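Local atomic coordinates of putative GntR-family transcriptional regulator (Bordetella bronchiseptica RB50, PDB entry 3CNV), a protein that probably regulates transcription in response to a small effector molecule, which its UTRA-type ligand-binding domain is expected to sense. Residues P124-L129 with L149-H154; T61-L66 with P118-E123; R108-S113 with L128-R133; F5-P10 with Y157-N162. One frame throughout, in Å; residues are numbered along the deposited sequence.

Interaction 1 (P124-L129 with L149-H154)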
# COMPACT_ATOMS: atom_id res chain seq x y z
N PRO C 124 -24.06 23.74 2.98
CA PRO C 124 -23.07 23.64 4.06
C PRO C 124 -23.47 22.61 5.11
O PRO C 124 -24.66 22.42 5.44
CB PRO C 124 -23.05 25.07 4.64
CG PRO C 124 -23.63 25.94 3.58
CD PRO C 124 -24.63 25.09 2.86
N GLY C 125 -22.48 21.94 5.65
CA GLY C 125 -22.75 20.87 6.62
C GLY C 125 -22.69 19.49 6.02
O GLY C 125 -22.53 18.50 6.73
N ARG C 126 -22.76 19.42 4.69
CA ARG C 126 -22.70 18.13 3.94
C ARG C 126 -21.41 17.37 4.27
O ARG C 126 -20.31 17.97 4.29
CB ARG C 126 -22.75 18.39 2.44
CG ARG C 126 -22.48 17.26 1.53
CD ARG C 126 -23.54 16.20 1.58
NE ARG C 126 -24.44 16.42 0.49
CZ ARG C 126 -24.59 15.61 -0.54
NH1 ARG C 126 -23.99 14.44 -0.60
NH2 ARG C 126 -25.42 15.96 -1.47
N PRO C 127 -21.53 16.07 4.59
CA PRO C 127 -20.25 15.40 4.90
C PRO C 127 -19.37 15.20 3.64
O PRO C 127 -19.87 14.82 2.54
CB PRO C 127 -20.69 14.05 5.43
CG PRO C 127 -22.02 14.23 5.92
CD PRO C 127 -22.69 15.26 5.02
N LEU C 128 -18.09 15.54 3.83
CA LEU C 128 -17.05 15.43 2.79
C LEU C 128 -15.90 14.62 3.39
O LEU C 128 -15.68 14.60 4.64
CB LEU C 128 -16.51 16.80 2.36
CG LEU C 128 -17.51 17.85 1.91
CD1 LEU C 128 -16.79 19.24 1.62
CD2 LEU C 128 -18.28 17.35 0.65
N LEU C 129 -15.21 13.94 2.51
CA LEU C 129 -13.96 13.19 2.82
C LEU C 129 -12.79 14.15 2.62
O LEU C 129 -12.59 14.73 1.56
CB LEU C 129 -13.79 11.97 1.97
CG LEU C 129 -12.51 11.14 2.17
CD1 LEU C 129 -12.46 10.50 3.57
CD2 LEU C 129 -12.29 10.14 1.09
N LEU C 149 -10.85 17.89 -0.67
CA LEU C 149 -12.17 17.69 -0.10
C LEU C 149 -13.00 17.08 -1.19
O LEU C 149 -13.20 17.69 -2.24
CB LEU C 149 -12.78 19.02 0.42
CG LEU C 149 -12.21 19.64 1.71
CD1 LEU C 149 -12.60 21.14 1.66
CD2 LEU C 149 -12.73 18.93 3.03
N TYR C 150 -13.51 15.89 -0.88
CA TYR C 150 -14.16 15.02 -1.82
C TYR C 150 -15.59 14.83 -1.42
O TYR C 150 -15.94 14.53 -0.28
CB TYR C 150 -13.52 13.62 -1.82
CG TYR C 150 -12.08 13.51 -2.26
CD1 TYR C 150 -11.08 14.35 -1.77
CD2 TYR C 150 -11.69 12.52 -3.12
CE1 TYR C 150 -9.73 14.18 -2.15
CE2 TYR C 150 -10.33 12.35 -3.53
CZ TYR C 150 -9.37 13.21 -3.04
OH TYR C 150 -8.07 13.01 -3.43
N LEU C 151 -16.44 15.00 -2.42
CA LEU C 151 -17.87 14.67 -2.27
C LEU C 151 -18.01 13.21 -2.73
O LEU C 151 -17.79 12.88 -3.88
CB LEU C 151 -18.72 15.57 -3.14
CG LEU C 151 -20.20 15.25 -3.16
CD1 LEU C 151 -20.75 15.57 -1.73
CD2 LEU C 151 -20.87 16.05 -4.27
N THR C 152 -18.28 12.33 -1.78
CA THR C 152 -18.27 10.89 -1.99
C THR C 152 -19.66 10.31 -2.17
O THR C 152 -19.94 9.22 -1.70
CB THR C 152 -17.50 10.16 -0.85
OG1 THR C 152 -18.09 10.46 0.40
CG2 THR C 152 -16.13 10.60 -0.81
N ASP C 153 -20.52 11.02 -2.85
CA ASP C 153 -21.85 10.50 -3.06
C ASP C 153 -21.97 9.50 -4.26
O ASP C 153 -22.86 8.67 -4.29
CB ASP C 153 -22.94 11.63 -3.03
CG ASP C 153 -22.88 12.61 -4.21
OD1 ASP C 153 -23.93 13.29 -4.50
OD2 ASP C 153 -21.78 12.73 -4.81
N HIS C 154 -21.09 9.61 -5.23
CA HIS C 154 -21.15 8.75 -6.42
C HIS C 154 -19.82 8.07 -6.63
O HIS C 154 -19.64 7.30 -7.56
CB HIS C 154 -21.38 9.60 -7.64
CG HIS C 154 -22.72 10.25 -7.68
ND1 HIS C 154 -23.90 9.54 -7.76
CD2 HIS C 154 -23.07 11.55 -7.70
CE1 HIS C 154 -24.92 10.38 -7.81
NE2 HIS C 154 -24.44 11.61 -7.77
O HOH W 1 -19.49 12.96 0.85

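Interaction 2 (T61-L66 with P118-E123)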
# COMPACT_ATOMS: atom_id res chain seq x y z
N THR C 61 -16.56 17.18 -7.85
CA THR C 61 -16.33 16.06 -6.96
C THR C 61 -15.22 16.31 -5.93
O THR C 61 -15.33 15.87 -4.78
CB THR C 61 -16.03 14.82 -7.88
OG1 THR C 61 -17.24 14.53 -8.60
CG2 THR C 61 -15.64 13.56 -7.10
N VAL C 62 -14.22 17.09 -6.34
CA VAL C 62 -13.06 17.43 -5.48
C VAL C 62 -12.72 18.91 -5.55
O VAL C 62 -12.67 19.51 -6.62
CB VAL C 62 -11.78 16.53 -5.86
CG1 VAL C 62 -10.65 16.71 -4.89
CG2 VAL C 62 -12.16 15.05 -5.95
N ILE C 63 -12.42 19.47 -4.38
CA ILE C 63 -11.73 20.74 -4.30
C ILE C 63 -10.38 20.49 -3.61
O ILE C 63 -10.30 19.97 -2.48
CB ILE C 63 -12.51 21.89 -3.56
CG1 ILE C 63 -13.88 22.11 -4.16
CG2 ILE C 63 -11.67 23.22 -3.51
CD1 ILE C 63 -13.92 22.82 -5.53
N ASP C 64 -9.33 20.72 -4.39
CA ASP C 64 -7.94 20.54 -3.93
C ASP C 64 -7.29 21.90 -3.71
O ASP C 64 -7.39 22.79 -4.55
CB ASP C 64 -7.08 19.84 -4.96
CG ASP C 64 -7.25 18.35 -5.04
OD1 ASP C 64 -7.47 17.72 -3.97
OD2 ASP C 64 -7.09 17.80 -6.21
N ASP C 65 -6.63 22.04 -2.58
CA ASP C 65 -5.72 23.16 -2.30
C ASP C 65 -4.33 22.54 -2.24
O ASP C 65 -4.13 21.59 -1.51
CB ASP C 65 -5.98 23.89 -0.97
CG ASP C 65 -7.18 24.82 -1.03
OD1 ASP C 65 -7.40 25.42 -2.07
OD2 ASP C 65 -7.90 24.96 -0.01
N LEU C 66 -3.38 23.15 -2.93
CA LEU C 66 -1.99 22.64 -3.03
C LEU C 66 -1.05 23.76 -2.62
O LEU C 66 -1.29 24.92 -2.89
CB LEU C 66 -1.64 22.30 -4.52
CG LEU C 66 -2.18 21.19 -5.37
CD1 LEU C 66 -3.65 21.41 -5.80
CD2 LEU C 66 -1.19 21.10 -6.51
N PRO C 118 -20.63 25.57 -1.98
CA PRO C 118 -21.11 25.92 -3.33
C PRO C 118 -20.15 25.49 -4.45
O PRO C 118 -20.54 25.34 -5.59
CB PRO C 118 -21.25 27.44 -3.29
CG PRO C 118 -20.37 27.90 -2.16
CD PRO C 118 -20.23 26.76 -1.19
N LEU C 119 -18.90 25.24 -4.12
CA LEU C 119 -17.96 24.80 -5.15
C LEU C 119 -18.17 23.30 -5.50
O LEU C 119 -17.67 22.81 -6.52
CB LEU C 119 -16.53 25.08 -4.71
CG LEU C 119 -16.21 26.53 -4.39
CD1 LEU C 119 -14.77 26.63 -3.84
CD2 LEU C 119 -16.41 27.41 -5.66
N LEU C 120 -18.86 22.58 -4.62
CA LEU C 120 -19.18 21.15 -4.81
C LEU C 120 -20.64 20.89 -5.08
O LEU C 120 -21.08 19.76 -5.32
CB LEU C 120 -18.68 20.32 -3.62
CG LEU C 120 -17.15 20.17 -3.55
CD1 LEU C 120 -16.73 19.39 -2.29
CD2 LEU C 120 -16.52 19.47 -4.81
N GLY C 121 -21.37 21.98 -5.08
CA GLY C 121 -22.81 21.97 -5.39
C GLY C 121 -23.66 21.43 -4.27
O GLY C 121 -24.71 20.88 -4.50
N VAL C 122 -23.17 21.59 -3.05
CA VAL C 122 -23.87 21.06 -1.88
C VAL C 122 -24.18 22.09 -0.83
O VAL C 122 -23.72 23.20 -0.86
CB VAL C 122 -23.03 19.93 -1.20
CG1 VAL C 122 -22.72 18.81 -2.19
CG2 VAL C 122 -21.69 20.46 -0.61
N GLU C 123 -24.95 21.68 0.16
CA GLU C 123 -25.33 22.57 1.25
C GLU C 123 -24.25 22.59 2.32
O GLU C 123 -23.61 21.60 2.58
CB GLU C 123 -26.68 22.12 1.88
CG GLU C 123 -26.55 20.87 2.75
CD GLU C 123 -26.46 19.47 2.02
OE1 GLU C 123 -26.28 19.35 0.73
OE2 GLU C 123 -26.59 18.48 2.82

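Interaction 3 (R108-S113 with L128-R133)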
# COMPACT_ATOMS: atom_id res chain seq x y z
N ARG C 108 -10.03 12.09 6.99
CA ARG C 108 -11.10 12.39 7.96
C ARG C 108 -12.41 12.77 7.26
O ARG C 108 -12.43 13.11 6.09
CB ARG C 108 -10.65 13.46 9.00
CG ARG C 108 -9.63 14.54 8.56
CD ARG C 108 -9.19 15.62 9.66
NE ARG C 108 -8.01 15.25 10.48
CZ ARG C 108 -6.74 15.34 10.10
NH1 ARG C 108 -6.40 15.78 8.92
NH2 ARG C 108 -5.79 15.01 10.92
N ALA C 109 -13.50 12.67 8.00
CA ALA C 109 -14.79 13.18 7.52
C ALA C 109 -15.06 14.48 8.20
O ALA C 109 -14.91 14.61 9.43
CB ALA C 109 -15.98 12.20 7.73
N VAL C 110 -15.42 15.44 7.38
CA VAL C 110 -15.72 16.77 7.81
C VAL C 110 -17.04 17.27 7.22
O VAL C 110 -17.58 16.68 6.31
CB VAL C 110 -14.53 17.73 7.42
CG1 VAL C 110 -13.17 17.23 8.03
CG2 VAL C 110 -14.44 17.94 5.94
N ALA C 111 -17.57 18.33 7.81
CA ALA C 111 -18.70 19.12 7.24
C ALA C 111 -18.24 20.14 6.20
O ALA C 111 -17.25 20.82 6.37
CB ALA C 111 -19.51 19.80 8.40
N ALA C 112 -18.95 20.18 5.09
CA ALA C 112 -18.76 21.21 4.05
C ALA C 112 -18.95 22.59 4.63
O ALA C 112 -19.96 22.92 5.24
CB ALA C 112 -19.69 20.97 2.85
N SER C 113 -17.88 23.37 4.52
CA SER C 113 -17.84 24.76 5.00
C SER C 113 -18.69 25.64 4.09
O SER C 113 -19.03 25.30 2.94
CB SER C 113 -16.42 25.31 5.04
OG SER C 113 -15.92 25.44 3.71
N LEU C 128 -18.09 15.54 3.83
CA LEU C 128 -17.05 15.43 2.79
C LEU C 128 -15.90 14.62 3.39
O LEU C 128 -15.68 14.60 4.64
CB LEU C 128 -16.51 16.80 2.36
CG LEU C 128 -17.51 17.85 1.91
CD1 LEU C 128 -16.79 19.24 1.62
CD2 LEU C 128 -18.28 17.35 0.65
N LEU C 129 -15.21 13.94 2.51
CA LEU C 129 -13.96 13.19 2.82
C LEU C 129 -12.79 14.15 2.62
O LEU C 129 -12.59 14.73 1.56
CB LEU C 129 -13.79 11.97 1.97
CG LEU C 129 -12.51 11.14 2.17
CD1 LEU C 129 -12.46 10.50 3.57
CD2 LEU C 129 -12.29 10.14 1.09
N GLN C 130 -12.10 14.42 3.72
CA GLN C 130 -10.90 15.26 3.66
C GLN C 130 -9.67 14.36 3.62
O GLN C 130 -9.48 13.46 4.44
CB GLN C 130 -10.86 16.28 4.79
CG GLN C 130 -9.56 17.10 4.88
CD GLN C 130 -9.64 18.22 5.94
OE1 GLN C 130 -10.46 19.11 5.84
NE2 GLN C 130 -8.85 18.11 6.96
N VAL C 131 -8.88 14.58 2.59
CA VAL C 131 -7.62 13.86 2.34
C VAL C 131 -6.48 14.90 2.43
O VAL C 131 -6.27 15.73 1.54
CB VAL C 131 -7.58 13.12 0.97
CG1 VAL C 131 -6.24 12.32 0.81
CG2 VAL C 131 -8.84 12.15 0.77
N ASP C 132 -5.74 14.87 3.53
CA ASP C 132 -4.56 15.71 3.67
C ASP C 132 -3.28 14.94 3.29
O ASP C 132 -2.93 13.97 3.94
CB ASP C 132 -4.45 16.22 5.13
CG ASP C 132 -5.50 17.30 5.46
OD1 ASP C 132 -5.72 18.20 4.62
OD2 ASP C 132 -6.14 17.22 6.54
N ARG C 133 -2.59 15.39 2.25
CA ARG C 133 -1.45 14.66 1.66
C ARG C 133 -0.15 15.47 1.74
O ARG C 133 -0.13 16.69 1.48
CB ARG C 133 -1.77 14.38 0.19
CG ARG C 133 -0.73 13.54 -0.54
CD ARG C 133 -0.98 13.37 -2.00
NE ARG C 133 -2.29 12.79 -2.23
CZ ARG C 133 -3.07 12.94 -3.29
NH1 ARG C 133 -2.73 13.70 -4.29
NH2 ARG C 133 -4.22 12.31 -3.30

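Interaction 4 (F5-P10 with Y157-N162)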
# COMPACT_ATOMS: atom_id res chain seq x y z
N PHE C 5 -1.88 9.60 -7.70
CA PHE C 5 -2.29 9.25 -6.33
C PHE C 5 -3.75 9.18 -6.09
O PHE C 5 -4.20 8.64 -5.09
CB PHE C 5 -1.74 10.22 -5.30
CG PHE C 5 -0.26 10.14 -5.12
CD1 PHE C 5 0.34 8.95 -4.79
CD2 PHE C 5 0.51 11.29 -5.18
CE1 PHE C 5 1.65 8.89 -4.58
CE2 PHE C 5 1.91 11.22 -4.91
CZ PHE C 5 2.47 10.02 -4.67
N LEU C 6 -4.51 9.71 -7.03
CA LEU C 6 -5.97 9.84 -6.88
C LEU C 6 -6.62 8.49 -6.72
O LEU C 6 -6.44 7.66 -7.60
CB LEU C 6 -6.55 10.59 -8.12
CG LEU C 6 -8.06 10.92 -8.02
CD1 LEU C 6 -8.28 11.93 -6.93
CD2 LEU C 6 -8.61 11.44 -9.33
N ARG C 7 -7.43 8.30 -5.66
CA ARG C 7 -8.01 6.98 -5.35
C ARG C 7 -9.53 6.99 -5.53
O ARG C 7 -10.24 6.05 -5.22
CB ARG C 7 -7.66 6.56 -3.90
CG ARG C 7 -6.25 6.24 -3.67
CD ARG C 7 -5.78 5.13 -4.62
NE ARG C 7 -4.47 4.87 -4.20
CZ ARG C 7 -4.16 4.34 -3.01
NH1 ARG C 7 -5.13 4.03 -2.12
NH2 ARG C 7 -2.88 4.19 -2.69
N LEU C 8 -10.02 8.06 -6.15
CA LEU C 8 -11.45 8.14 -6.48
C LEU C 8 -11.87 7.07 -7.49
O LEU C 8 -11.21 6.81 -8.50
CB LEU C 8 -11.83 9.53 -6.97
CG LEU C 8 -12.44 10.46 -5.91
CD1 LEU C 8 -13.28 11.41 -6.67
CD2 LEU C 8 -13.34 9.79 -4.86
N ALA C 9 -12.94 6.38 -7.15
CA ALA C 9 -13.49 5.33 -7.98
C ALA C 9 -14.99 5.41 -7.96
O ALA C 9 -15.58 5.76 -6.92
CB ALA C 9 -13.03 3.98 -7.50
N PRO C 10 -15.64 5.09 -9.10
CA PRO C 10 -17.06 5.22 -9.03
C PRO C 10 -17.74 4.11 -8.29
O PRO C 10 -17.26 2.97 -8.24
CB PRO C 10 -17.52 5.19 -10.54
CG PRO C 10 -16.46 4.48 -11.25
CD PRO C 10 -15.17 4.82 -10.48
N TYR C 157 -13.22 6.44 -2.13
CA TYR C 157 -11.76 6.30 -2.12
C TYR C 157 -11.42 4.82 -1.91
O TYR C 157 -11.74 4.24 -0.93
CB TYR C 157 -11.21 7.20 -0.98
CG TYR C 157 -9.75 7.15 -0.68
CD1 TYR C 157 -8.99 8.28 -0.85
CD2 TYR C 157 -9.16 6.03 -0.18
CE1 TYR C 157 -7.67 8.31 -0.59
CE2 TYR C 157 -7.73 6.03 0.09
CZ TYR C 157 -7.02 7.20 -0.10
OH TYR C 157 -5.65 7.25 0.20
N ARG C 158 -10.76 4.25 -2.89
CA ARG C 158 -10.37 2.83 -2.95
C ARG C 158 -9.02 2.66 -2.35
O ARG C 158 -8.12 3.42 -2.65
CB ARG C 158 -10.38 2.30 -4.40
CG ARG C 158 -9.28 2.92 -5.28
CD ARG C 158 -9.34 2.40 -6.74
NE ARG C 158 -8.33 2.99 -7.61
CZ ARG C 158 -7.00 3.05 -7.37
NH1 ARG C 158 -6.44 2.61 -6.22
NH2 ARG C 158 -6.24 3.61 -8.30
N ASN C 159 -8.89 1.69 -1.45
CA ASN C 159 -7.61 1.43 -0.80
C ASN C 159 -7.41 -0.08 -0.63
O ASN C 159 -8.25 -0.74 -0.00
CB ASN C 159 -7.50 2.08 0.60
CG ASN C 159 -6.04 2.20 1.10
OD1 ASN C 159 -5.08 2.29 0.30
ND2 ASN C 159 -5.90 2.30 2.41
N SER C 160 -6.27 -0.59 -1.09
CA SER C 160 -5.88 -1.96 -0.79
C SER C 160 -4.80 -1.92 0.25
O SER C 160 -3.86 -1.09 0.18
CB SER C 160 -5.30 -2.69 -2.02
OG SER C 160 -6.35 -2.96 -2.92
N LEU C 161 -4.92 -2.86 1.17
CA LEU C 161 -4.01 -2.93 2.31
C LEU C 161 -3.37 -4.31 2.38
O LEU C 161 -4.04 -5.31 2.25
CB LEU C 161 -4.77 -2.74 3.61
CG LEU C 161 -5.53 -1.44 3.88
CD1 LEU C 161 -6.92 -1.44 3.13
CD2 LEU C 161 -5.78 -1.42 5.38
N ASN C 162 -2.08 -4.30 2.69
CA ASN C 162 -1.29 -5.48 2.84
C ASN C 162 -1.33 -5.89 4.32
O ASN C 162 -1.92 -5.20 5.13
CB ASN C 162 0.13 -5.22 2.42
CG ASN C 162 0.28 -5.07 0.90
OD1 ASN C 162 0.35 -6.02 0.21
ND2 ASN C 162 0.40 -3.86 0.42
OXT ASN C 162 -0.83 -6.97 4.70
O HOH W 2 -2.23 2.89 0.03

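Interaction 1 (P124-L129 with L149-H154)
The carbonyl O of L129 takes the backbone N-H of Y150 at 2.9 Å (O to N), and the CA-H of L149 leans on the same oxygen. In return L129 N donates to Y150 O, so the two residues form an antiparallel hydrogen-bonded pair whose CB atoms lie 4.1 Å apart on one face of the sheet. Beyond it the chains splay apart, and a water sits between P127 O, at a doubtfully short distance, and T152 N, from which it accepts (N to water O 3.0 Å). The CG2 methyl of T152 rests on CB of L129, while its OG1 is hydrogen-bonded to the backbone N of A109 of the second subunit. R126 bends at chi2 (68°) and chi3, which lays its guanidinium with one face over CD1 of L151, 3.6 Å from NH1. The same methyl meets L128 CD2 at 3.9 Å. D153 brings CB to the edge of that guanidinium, but D153 OD1 stays 4.1 Å from R126 NH1, too far for a salt bridge. The contact closes the open end of the hairpin of strands 127-137 and 141-150, with strand 102-111 beside the first, strand 59-69 beside the second, and helix 117-120 against L128.

Interaction 2 (T61-L66 with P118-E123)
I63 turns CG1 away from its own carbonyl carbon (chi1 -54°) and bends again at chi2 (-74°), which brings CD1 up against CB of L119, 3.5 Å away. In L120, CD1 continues the extended chain, and the other branch, CD2, turns to the strand. There it touches the T61-V62 peptide, 3.6 Å from V62 N, and lies 3.8 Å from CG1 of I63. I63 and L120 thus lie alongside each other, pointing opposite ways, while L119 comes across I63. The contact between the segments is apolar, and I63 and L120 carry most of it. CB of V62 points away from the helix, and its side chain packs on L54 and Y150. I116 adds to the cover of I63, and the carbonyl O of L119 is hydrogen-bonded to NE2 of Q53. T61 and V62 together face L54 as a classic beta bulge, just where L120 lies on the backbone. G121, with positive phi, ends the helical turn. The short helix 117-120 is thereby laid by L119 and L120 on one face of the antiparallel sheet of the UTRA domain, consistent with the chorismate lyase-like fold of this family.

Interaction 3 (R108-S113 with L128-R133)
The side chains of R108 and Q130 lie alongside each other, pointing the same way, and with L128 these residues bury the most surface here. Their backbones form a hydrogen-bonded antiparallel pair, the shorter bond being Q130 N to R108 O at 2.7 Å. Beside these bonds the aliphatic part of R108 flanks the amide of Q130, CD lying 3.7 Å from NE2. R108 has two conformers; in the one described here it is straight as far as CD and turns at chi3 (90°). This carries the guanidinium past the amide to D132, where NH1 forms a salt bridge with OD2 at 2.8 Å, and NH2 meets D11 of the second subunit. Q130 NE2 gives a hydrogen to the same OD2 at 2.9 Å, approaching on its syn side, somewhat out of the carboxylate plane and along a rather bent line (133° at the hydrogen). In that conformer one carboxylate oxygen has both neighbours as partners.

L128 works at the other end. It pairs with V110 through two nearly straight backbone bonds, 2.8 Å for L128 N to V110 O, and its CD1 methyl presses on CB of A112 at 3.6 Å. V110 sets both methyls against the Q130 side chain, CG1 lying 4.0 Å from OE1.

A109 and L129 form the non-hydrogen-bonded pair between, with side chains on the opposite face. A109 packs there on L128 of the second subunit. The whole is a twisted antiparallel ladder between strand 127-137 and strand 102-111, the outermost strand within this chain of the six-stranded UTRA-domain sheet.

Interaction 4 (F5-P10 with Y157-N162)
L8 and Y157 face each other as a non-hydrogen-bonded antiparallel pair, and beside them R158 N donates to R7 O at 3.0 Å along an almost straight line. This small two-stranded sheet joins the N-terminal strand 8-10 to the C-terminal strand 155-161, which runs on as an antiparallel ladder with a strand of the second subunit. R7 has by far the most surface buried by the contact. Its CB sits over the centre of the Y157 ring, 3.6 Å from the centroid, as a CH-pi contact. Y157 OH is hydrogen-bonded to E105. With chi1 -69° and a second bend at chi2 (-57°), R7 curls back along strand 155-161. NH1 is shared by two acceptors: R158 O, met on a lone pair in the carbonyl plane at 3.1 Å, and N159 OD1, to which it comes from above the amide carbonyl plane at 3.0 Å. R158 runs across R7, yet the guanidinium planes are nearly parallel, 9° apart, with R7 CD over one face of the R158 group. R7 NE lies 3.6 Å from R158 NH1, and the R158 group binds the C-terminal carboxylate of N162 of the third subunit, on which R7 also packs. The second terminal nitrogen of R7, NH2, donates to a water 3.1 Å away, whose oxygen lies at the edge of the guanidinium, in its plane.

Interactions 1 and 3 lie on the two flanks of strand 127-137 and share L128 and L129; both pair backbones, 3 over three residue pairs and 1 at only one, where water and leucine methyls soon take over, whereas 3 carries a salt-bridged polar group. Interactions 1, 2 and 4 are buried, 3 only partly. Interaction 2 is apolar, setting helix 117-120 on strand 59-69, itself bonded to strand 141-150 of interaction 1; L120 also meets L128. Interaction 4 lies outside this sheet and joins the chain's two ends with arginine chemistry, though L8 still packs on T61, V62 and Y150. Interactions 1, 3 and 4 touch the second subunit, while interaction 2 stays within its own chain.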